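PDB 2FI1: hydrolase, haloacid dehalogenase-like family, which probably catalyses a hydrolytic reaction of the haloacid dehalogenase superfamily, such as phosphate ester hydrolysis, at a metal-dependent active site. Local coordinates for residues M4-T16 and I152-D164. Sequence-based numbering, arbitrary orientation.
With CA (calcium ion), chain B.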
ATOM      1  N   MET A   4      15.647  19.972  -1.188  1.00 23.49           N
ATOM      2  CA  MET A   4      15.150  18.583  -1.447  1.00 23.21           C
ATOM      3  C   MET A   4      15.801  17.613  -0.461  1.00 22.79           C
ATOM      4  O   MET A   4      16.953  17.220  -0.643  1.00 23.54           O
ATOM      5  CB  MET A   4      15.482  18.175  -2.876  1.00 22.83           C
ATOM      6  CG  MET A   4      14.772  16.937  -3.324  1.00 23.40           C
ATOM      7  SD  MET A   4      12.996  17.098  -3.567  1.00 25.41           S
ATOM      8  CE  MET A   4      12.805  15.386  -4.021  1.00  4.03           C
ATOM      9  N   LYS A   5      15.044  17.204   0.553  1.00 22.12           N
ATOM     10  CA  LYS A   5      15.612  16.555   1.744  1.00 21.84           C
ATOM     11  C   LYS A   5      16.158  15.140   1.486  1.00 19.61           C
ATOM     12  O   LYS A   5      17.187  14.756   2.044  1.00 20.90           O
ATOM     13  CB  LYS A   5      14.568  16.531   2.873  1.00 22.45           C
ATOM     14  CG  LYS A   5      14.073  17.929   3.310  1.00 24.24           C
ATOM     15  CD  LYS A   5      12.690  17.890   3.969  1.00 24.40           C
ATOM     16  CE  LYS A   5      12.127  19.288   4.206  1.00 25.80           C
ATOM     17  NZ  LYS A   5      12.882  20.057   5.253  1.00 28.83           N
ATOM     18  N   TYR A   6      15.478  14.379   0.634  1.00 15.76           N
ATOM     19  CA  TYR A   6      15.851  12.992   0.365  1.00 13.80           C
ATOM     20  C   TYR A   6      15.973  12.757  -1.124  1.00 12.52           C
ATOM     21  O   TYR A   6      15.230  13.347  -1.897  1.00 12.52           O
ATOM     22  CB  TYR A   6      14.789  12.050   0.930  1.00 12.80           C
ATOM     23  CG  TYR A   6      14.609  12.171   2.413  1.00 12.02           C
ATOM     24  CD1 TYR A   6      15.519  11.596   3.287  1.00 10.87           C
ATOM     25  CD2 TYR A   6      13.537  12.871   2.949  1.00 12.52           C
ATOM     26  CE1 TYR A   6      15.365  11.711   4.660  1.00 11.76           C
ATOM     27  CE2 TYR A   6      13.371  12.991   4.311  1.00 12.92           C
ATOM     28  CZ  TYR A   6      14.282  12.410   5.164  1.00 12.82           C
ATOM     29  OH  TYR A   6      14.095  12.528   6.528  1.00 14.39           O
ATOM     30  N   HIS A   7      16.886  11.869  -1.513  1.00 11.64           N
ATOM     31  CA  HIS A   7      17.077  11.496  -2.918  1.00 11.66           C
ATOM     32  C   HIS A   7      16.248  10.270  -3.292  1.00 10.68           C
ATOM     33  O   HIS A   7      15.687  10.207  -4.385  1.00 10.24           O
ATOM     34  CB  HIS A   7      18.555  11.214  -3.223  1.00 12.60           C
ATOM     35  CG  HIS A   7      18.822  10.870  -4.657  1.00 14.98           C
ATOM     36  ND1 HIS A   7      18.835  11.813  -5.665  1.00 19.67           N
ATOM     37  CD2 HIS A   7      19.077   9.682  -5.256  1.00 15.55           C
ATOM     38  CE1 HIS A   7      19.106  11.222  -6.816  1.00 18.17           C
ATOM     39  NE2 HIS A   7      19.245   9.926  -6.598  1.00 17.75           N
ATOM     40  N   ASP A   8      16.196   9.308  -2.375  1.00  9.37           N
ATOM     41  CA  ASP A   8      15.610   7.996  -2.618  1.00  9.38           C
ATOM     42  C   ASP A   8      14.433   7.740  -1.688  1.00  8.75           C
ATOM     43  O   ASP A   8      14.476   8.077  -0.507  1.00  9.27           O
ATOM     44  CB  ASP A   8      16.680   6.926  -2.436  1.00  9.22           C
ATOM     45  CG  ASP A   8      17.759   7.013  -3.485  1.00 10.84           C
ATOM     46  OD1 ASP A   8      17.398   7.271  -4.652  1.00 11.60           O
ATOM     47  OD2 ASP A   8      18.952   6.831  -3.157  1.00 10.24           O
ATOM     48  N   TYR A   9      13.389   7.145  -2.247  1.00  7.87           N
ATOM     49  CA  TYR A   9      12.122   6.955  -1.576  1.00  7.88           C
ATOM     50  C   TYR A   9      11.759   5.484  -1.708  1.00  7.74           C
ATOM     51  O   TYR A   9      11.603   4.990  -2.822  1.00  8.12           O
ATOM     52  CB  TYR A   9      11.054   7.865  -2.217  1.00  8.27           C
ATOM     53  CG  TYR A   9      11.369   9.329  -2.008  1.00  8.51           C
ATOM     54  CD1 TYR A   9      10.799  10.037  -0.966  1.00  9.04           C
ATOM     55  CD2 TYR A   9      12.298   9.987  -2.810  1.00  8.51           C
ATOM     56  CE1 TYR A   9      11.096  11.360  -0.743  1.00  9.83           C
ATOM     57  CE2 TYR A   9      12.615  11.318  -2.584  1.00  8.76           C
ATOM     58  CZ  TYR A   9      12.006  11.994  -1.550  1.00  9.70           C
ATOM     59  OH  TYR A   9      12.330  13.330  -1.309  1.00 10.73           O
ATOM     60  N   ILE A  10      11.687   4.784  -0.580  1.00  7.62           N
ATOM     61  CA  ILE A  10      11.342   3.377  -0.576  1.00  7.90           C
ATOM     62  C   ILE A  10       9.912   3.263  -0.064  1.00  7.55           C
ATOM     63  O   ILE A  10       9.644   3.499   1.117  1.00  7.81           O
ATOM     64  CB  ILE A  10      12.297   2.542   0.289  1.00  8.44           C
ATOM     65  CG1 ILE A  10      13.743   2.689  -0.197  1.00  9.20           C
ATOM     66  CG2 ILE A  10      11.875   1.072   0.228  1.00  9.13           C
ATOM     67  CD1 ILE A  10      14.749   1.936   0.657  1.00  9.98           C
ATOM     68  N   TRP A  11       9.017   2.883  -0.961  1.00  7.28           N
ATOM     69  CA  TRP A  11       7.588   2.909  -0.725  1.00  7.24           C
ATOM     70  C   TRP A  11       7.013   1.553  -0.366  1.00  7.94           C
ATOM     71  O   TRP A  11       7.558   0.503  -0.716  1.00  8.17           O
ATOM     72  CB  TRP A  11       6.863   3.382  -1.984  1.00  7.90           C
ATOM     73  CG  TRP A  11       7.196   4.779  -2.422  1.00  7.51           C
ATOM     74  CD1 TRP A  11       8.118   5.148  -3.355  1.00  8.58           C
ATOM     75  CD2 TRP A  11       6.564   5.981  -1.979  1.00  8.35           C
ATOM     76  NE1 TRP A  11       8.111   6.504  -3.510  1.00  7.93           N
ATOM     77  CE2 TRP A  11       7.177   7.044  -2.670  1.00  7.81           C
ATOM     78  CE3 TRP A  11       5.552   6.266  -1.056  1.00  9.10           C
ATOM     79  CZ2 TRP A  11       6.797   8.376  -2.488  1.00  9.37           C
ATOM     80  CZ3 TRP A  11       5.185   7.597  -0.866  1.00  9.66           C
ATOM     81  CH2 TRP A  11       5.812   8.630  -1.581  1.00 10.04           C
ATOM     82  N   ASP A  12       5.893   1.649   0.317  1.00  8.00           N
ATOM     83  CA  ASP A  12       4.963   0.580   0.620  1.00  8.53           C
ATOM     84  C   ASP A  12       3.773   0.758  -0.335  1.00  8.71           C
ATOM     85  O   ASP A  12       3.435   1.881  -0.693  1.00  9.01           O
ATOM     86  CB  ASP A  12       4.586   0.751   2.099  1.00  8.73           C
ATOM     87  CG  ASP A  12       3.389  -0.047   2.544  1.00 10.67           C
ATOM     88  OD1 ASP A  12       3.360  -1.273   2.361  1.00 11.37           O
ATOM     89  OD2 ASP A  12       2.524   0.581   3.205  1.00 11.08           O
ATOM     90  N   LEU A  13       3.143  -0.336  -0.757  1.00  8.95           N
ATOM     91  CA  LEU A  13       2.034  -0.267  -1.696  1.00  9.77           C
ATOM     92  C   LEU A  13       0.711  -0.106  -0.939  1.00  9.57           C
ATOM     93  O   LEU A  13       0.198   0.988  -0.824  1.00  9.13           O
ATOM     94  CB  LEU A  13       2.026  -1.499  -2.610  1.00 10.02           C
ATOM     95  CG  LEU A  13       0.961  -1.515  -3.715  1.00 11.67           C
ATOM     96  CD1 LEU A  13       1.123  -0.329  -4.669  1.00 12.73           C
ATOM     97  CD2 LEU A  13       1.028  -2.832  -4.473  1.00 12.80           C
ATOM     98  N   GLY A  14       0.183  -1.191  -0.387  1.00  9.84           N
ATOM     99  CA  GLY A  14      -1.115  -1.146   0.280  1.00 10.14           C
ATOM    100  C   GLY A  14      -1.101  -0.206   1.464  1.00  9.62           C
ATOM    101  O   GLY A  14      -0.228  -0.302   2.326  1.00 10.15           O
ATOM    102  N   GLY A  15      -2.067   0.703   1.515  1.00  9.34           N
ATOM    103  CA  GLY A  15      -2.198   1.637   2.627  1.00  9.20           C
ATOM    104  C   GLY A  15      -1.336   2.891   2.541  1.00  9.25           C
ATOM    105  O   GLY A  15      -1.453   3.779   3.392  1.00  9.99           O
ATOM    106  N   THR A  16      -0.488   2.974   1.515  1.00  8.93           N
ATOM    107  CA  THR A  16       0.410   4.114   1.333  1.00  9.20           C
ATOM    108  C   THR A  16       0.215   4.689  -0.072  1.00  9.11           C
ATOM    109  O   THR A  16      -0.239   5.818  -0.223  1.00  9.89           O
ATOM    110  CB  THR A  16       1.864   3.698   1.600  1.00  9.41           C
ATOM    111  OG1 THR A  16       1.983   3.276   2.970  1.00  9.99           O
ATOM    112  CG2 THR A  16       2.810   4.834   1.352  1.00  8.96           C
ATOM    113  N   ILE A 152      22.382   3.934  -1.533  1.00 10.97           N
ATOM    114  CA  ILE A 152      21.473   4.930  -1.002  1.00 10.70           C
ATOM    115  C   ILE A 152      22.094   5.626   0.210  1.00 11.14           C
ATOM    116  O   ILE A 152      22.299   5.000   1.255  1.00 12.36           O
ATOM    117  CB  ILE A 152      20.113   4.270  -0.597  1.00 10.22           C
ATOM    118  CG1 ILE A 152      19.452   3.622  -1.818  1.00  9.61           C
ATOM    119  CG2 ILE A 152      19.192   5.294   0.042  1.00 10.56           C
ATOM    120  CD1 ILE A 152      18.140   2.906  -1.518  1.00 10.48           C
ATOM    121  N   SER A 153      22.364   6.925   0.072  1.00 11.89           N
ATOM    122  CA  SER A 153      22.888   7.754   1.169  1.00 12.01           C
ATOM    123  C   SER A 153      21.866   8.716   1.768  1.00 12.30           C
ATOM    124  O   SER A 153      22.064   9.233   2.871  1.00 12.94           O
ATOM    125  CB  SER A 153      24.064   8.585   0.661  1.00 12.41           C
ATOM    126  OG  SER A 153      23.649   9.390  -0.429  1.00 12.74           O
ATOM    127  N   SER A 154      20.793   8.991   1.032  1.00 11.90           N
ATOM    128  CA  SER A 154      19.765   9.927   1.470  1.00 12.55           C
ATOM    129  C   SER A 154      18.418   9.317   1.134  1.00 11.83           C
ATOM    130  O   SER A 154      17.825   9.625   0.097  1.00 12.93           O
ATOM    131  CB  SER A 154      19.936  11.271   0.761  1.00 13.02           C
ATOM    132  OG  SER A 154      18.933  12.178   1.154  1.00 16.43           O
ATOM    133  N   GLY A 155      17.947   8.443   2.015  1.00 10.62           N
ATOM    134  CA  GLY A 155      16.751   7.650   1.746  1.00  9.90           C
ATOM    135  C   GLY A 155      15.669   7.842   2.785  1.00  9.63           C
ATOM    136  O   GLY A 155      15.944   8.009   3.975  1.00 10.38           O
ATOM    137  N   LEU A 156      14.427   7.816   2.312  1.00  8.65           N
ATOM    138  CA  LEU A 156      13.250   7.869   3.172  1.00  8.66           C
ATOM    139  C   LEU A 156      12.388   6.632   2.915  1.00  8.51           C
ATOM    140  O   LEU A 156      12.074   6.310   1.769  1.00  8.58           O
ATOM    141  CB  LEU A 156      12.441   9.135   2.889  1.00  8.71           C
ATOM    142  CG  LEU A 156      11.189   9.348   3.751  1.00  8.85           C
ATOM    143  CD1 LEU A 156      11.534   9.551   5.215  1.00  9.22           C
ATOM    144  CD2 LEU A 156      10.363  10.513   3.232  1.00  9.18           C
ATOM    145  N   VAL A 157      12.019   5.946   3.989  1.00  8.29           N
ATOM    146  CA  VAL A 157      11.148   4.780   3.932  1.00  8.20           C
ATOM    147  C   VAL A 157       9.752   5.224   4.345  1.00  8.07           C
ATOM    148  O   VAL A 157       9.574   5.752   5.444  1.00  8.20           O
ATOM    149  CB  VAL A 157      11.657   3.680   4.885  1.00  8.69           C
ATOM    150  CG1 VAL A 157      10.690   2.514   4.954  1.00  9.30           C
ATOM    151  CG2 VAL A 157      13.023   3.205   4.440  1.00  8.50           C
ATOM    152  N   ILE A 158       8.767   5.023   3.473  1.00  7.72           N
ATOM    153  CA  ILE A 158       7.407   5.480   3.708  1.00  8.15           C
ATOM    154  C   ILE A 158       6.472   4.275   3.773  1.00  8.05           C
ATOM    155  O   ILE A 158       6.402   3.491   2.831  1.00  7.88           O
ATOM    156  CB  ILE A 158       6.916   6.421   2.586  1.00  8.04           C
ATOM    157  CG1 ILE A 158       7.906   7.575   2.365  1.00  9.51           C
ATOM    158  CG2 ILE A 158       5.541   6.954   2.932  1.00  8.22           C
ATOM    159  CD1 ILE A 158       8.852   7.342   1.217  1.00 12.81           C
ATOM    160  N   GLY A 159       5.759   4.119   4.880  1.00  7.69           N
ATOM    161  CA  GLY A 159       4.790   3.040   4.997  1.00  8.06           C
ATOM    162  C   GLY A 159       3.773   3.361   6.061  1.00  7.71           C
ATOM    163  O   GLY A 159       3.975   4.248   6.883  1.00  8.26           O
ATOM    164  N   ASP A 160       2.670   2.622   6.057  1.00  7.95           N
ATOM    165  CA  ASP A 160       1.570   2.928   6.964  1.00  8.51           C
ATOM    166  C   ASP A 160       1.596   2.132   8.264  1.00  9.12           C
ATOM    167  O   ASP A 160       0.796   2.417   9.151  1.00  9.90           O
ATOM    168  CB  ASP A 160       0.207   2.754   6.271  1.00  8.57           C
ATOM    169  CG  ASP A 160      -0.101   1.313   5.902  1.00  9.86           C
ATOM    170  OD1 ASP A 160       0.820   0.574   5.507  1.00 10.87           O
ATOM    171  OD2 ASP A 160      -1.288   0.915   5.994  1.00 13.37           O
ATOM    172  N   ARG A 161       2.488   1.161   8.381  1.00  9.22           N
ATOM    173  CA  ARG A 161       2.488   0.266   9.541  1.00 10.11           C
ATOM    174  C   ARG A 161       3.772   0.322  10.354  1.00  9.49           C
ATOM    175  O   ARG A 161       4.844   0.615   9.832  1.00  9.56           O
ATOM    176  CB  ARG A 161       2.263  -1.177   9.084  1.00 10.66           C
ATOM    177  CG  ARG A 161       0.868  -1.485   8.635  1.00 12.80           C
ATOM    178  CD  ARG A 161       0.749  -2.936   8.217  1.00 16.16           C
ATOM    179  NE  ARG A 161       1.123  -3.851   9.292  1.00 18.29           N
ATOM    180  CZ  ARG A 161       1.326  -5.155   9.133  1.00 19.37           C
ATOM    181  NH1 ARG A 161       1.182  -5.718   7.942  1.00 20.54           N
ATOM    182  NH2 ARG A 161       1.669  -5.904  10.168  1.00 19.98           N
ATOM    183  N   PRO A 162       3.673   0.011  11.660  1.00  9.53           N
ATOM    184  CA  PRO A 162       4.873  -0.115  12.464  1.00  9.67           C
ATOM    185  C   PRO A 162       5.998  -0.933  11.839  1.00  9.56           C
ATOM    186  O   PRO A 162       7.155  -0.541  11.944  1.00  9.33           O
ATOM    187  CB  PRO A 162       4.355  -0.775  13.743  1.00  9.79           C
ATOM    188  CG  PRO A 162       2.996  -0.216  13.878  1.00 10.32           C
ATOM    189  CD  PRO A 162       2.452  -0.151  12.472  1.00 10.09           C
ATOM    190  N   ILE A 163       5.685  -2.052  11.188  1.00  9.45           N
ATOM    191  CA  ILE A 163       6.758  -2.888  10.635  1.00 10.02           C
ATOM    192  C   ILE A 163       7.551  -2.183   9.531  1.00  9.46           C
ATOM    193  O   ILE A 163       8.728  -2.494   9.310  1.00  9.39           O
ATOM    194  CB  ILE A 163       6.267  -4.268  10.125  1.00  9.93           C
ATOM    195  CG1 ILE A 163       5.231  -4.126   9.003  1.00 11.28           C
ATOM    196  CG2 ILE A 163       5.747  -5.097  11.297  1.00 10.54           C
ATOM    197  CD1 ILE A 163       4.903  -5.437   8.322  1.00 12.01           C
ATOM    198  N   ASP A 164       6.913  -1.225   8.853  1.00  9.38           N
ATOM    199  CA  ASP A 164       7.591  -0.458   7.810  1.00  9.39           C
ATOM    200  C   ASP A 164       8.618   0.477   8.428  1.00  9.17           C
ATOM    201  O   ASP A 164       9.755   0.586   7.962  1.00  8.84           O
ATOM    202  CB  ASP A 164       6.571   0.340   7.008  1.00  9.48           C
ATOM    203  CG  ASP A 164       5.502  -0.536   6.400  1.00 10.86           C
ATOM    204  OD1 ASP A 164       5.809  -1.676   5.960  1.00 14.31           O
ATOM    205  OD2 ASP A 164       4.336  -0.114   6.417  1.00 10.77           O
TER
HETATM  206 CA    CA B 191       1.117  -1.187   3.955  1.00 10.95          CA
HETATM  207  O   HOH W   1      20.680   8.325  -1.821  1.00 10.97           O
HETATM  208  O   HOH W   2       8.248   1.400   2.720  1.00 15.16           O
HETATM  209  O   HOH W   3      -0.982  -1.678   5.005  1.00 15.04           O
HETATM  210  O   HOH W   4       2.677  -2.030   5.544  1.00 12.12           O
HETATM  211  O   HOH W   5       1.053  -3.259   2.899  1.00 14.87           O
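Ile158 lays CD1 squarely over the six-membered ring of Trp11, 4.0 Å from its centroid and 5° off the normal, while Thr16 CG2 meets the indole in plane at its edge. The same methyl reaches the edge of the Tyr9 ring, so one isoleucine serves two aromatic groups in different ways. Just ahead of strand 8-11, Leu156 puts CB over a face of Tyr6, 3.7 Å above the plane and toward the rim; with CG anti to the backbone N (chi1 -178°), its CD1 continues along that ring to CZ and CE2, and its CD2 meets the ring atoms CD2 and CE2.

Tyr9, Trp11, Leu156 and Ile158 line one face of the Rossmann-like parallel sheet of the haloacid dehalogenase fold, where strands 8-11 and 155-159 are neighbours and helices 87-96 and 181-188 cover the aromatic side chains. The backbones illustrate parallel pairing: Asp8 O accepts from Leu156 N, and Leu156 O in turn receives Ile10 N at 2.8 Å in a nearly straight bond. Ser154 O takes both His7 N and Asp8 N. On the other face Ile152 packs CG1 and CG2 against the carboxylate of Asp8, whose OD1 pairs with Arg100, and a water links Asp8 OD2 to Ser154 N.

Beyond their C-terminal ends the two strands deliver the metal site, as is characteristic of this family. Asp12 binds calcium through both oxygens, OD2 at 2.4 Å and OD1 at a longer 2.8 Å; Gly14 O, Asp160 OD1 and three waters complete the shell. The Asp12 and Asp160 carboxylate planes lie 19° apart, and the shared cation probably offsets the repulsion between their oxygens. Asp12 OD2 also accepts the Thr16 hydroxyl on its anti side, a little out of the carboxylate plane, with OG1 2.8 Å away.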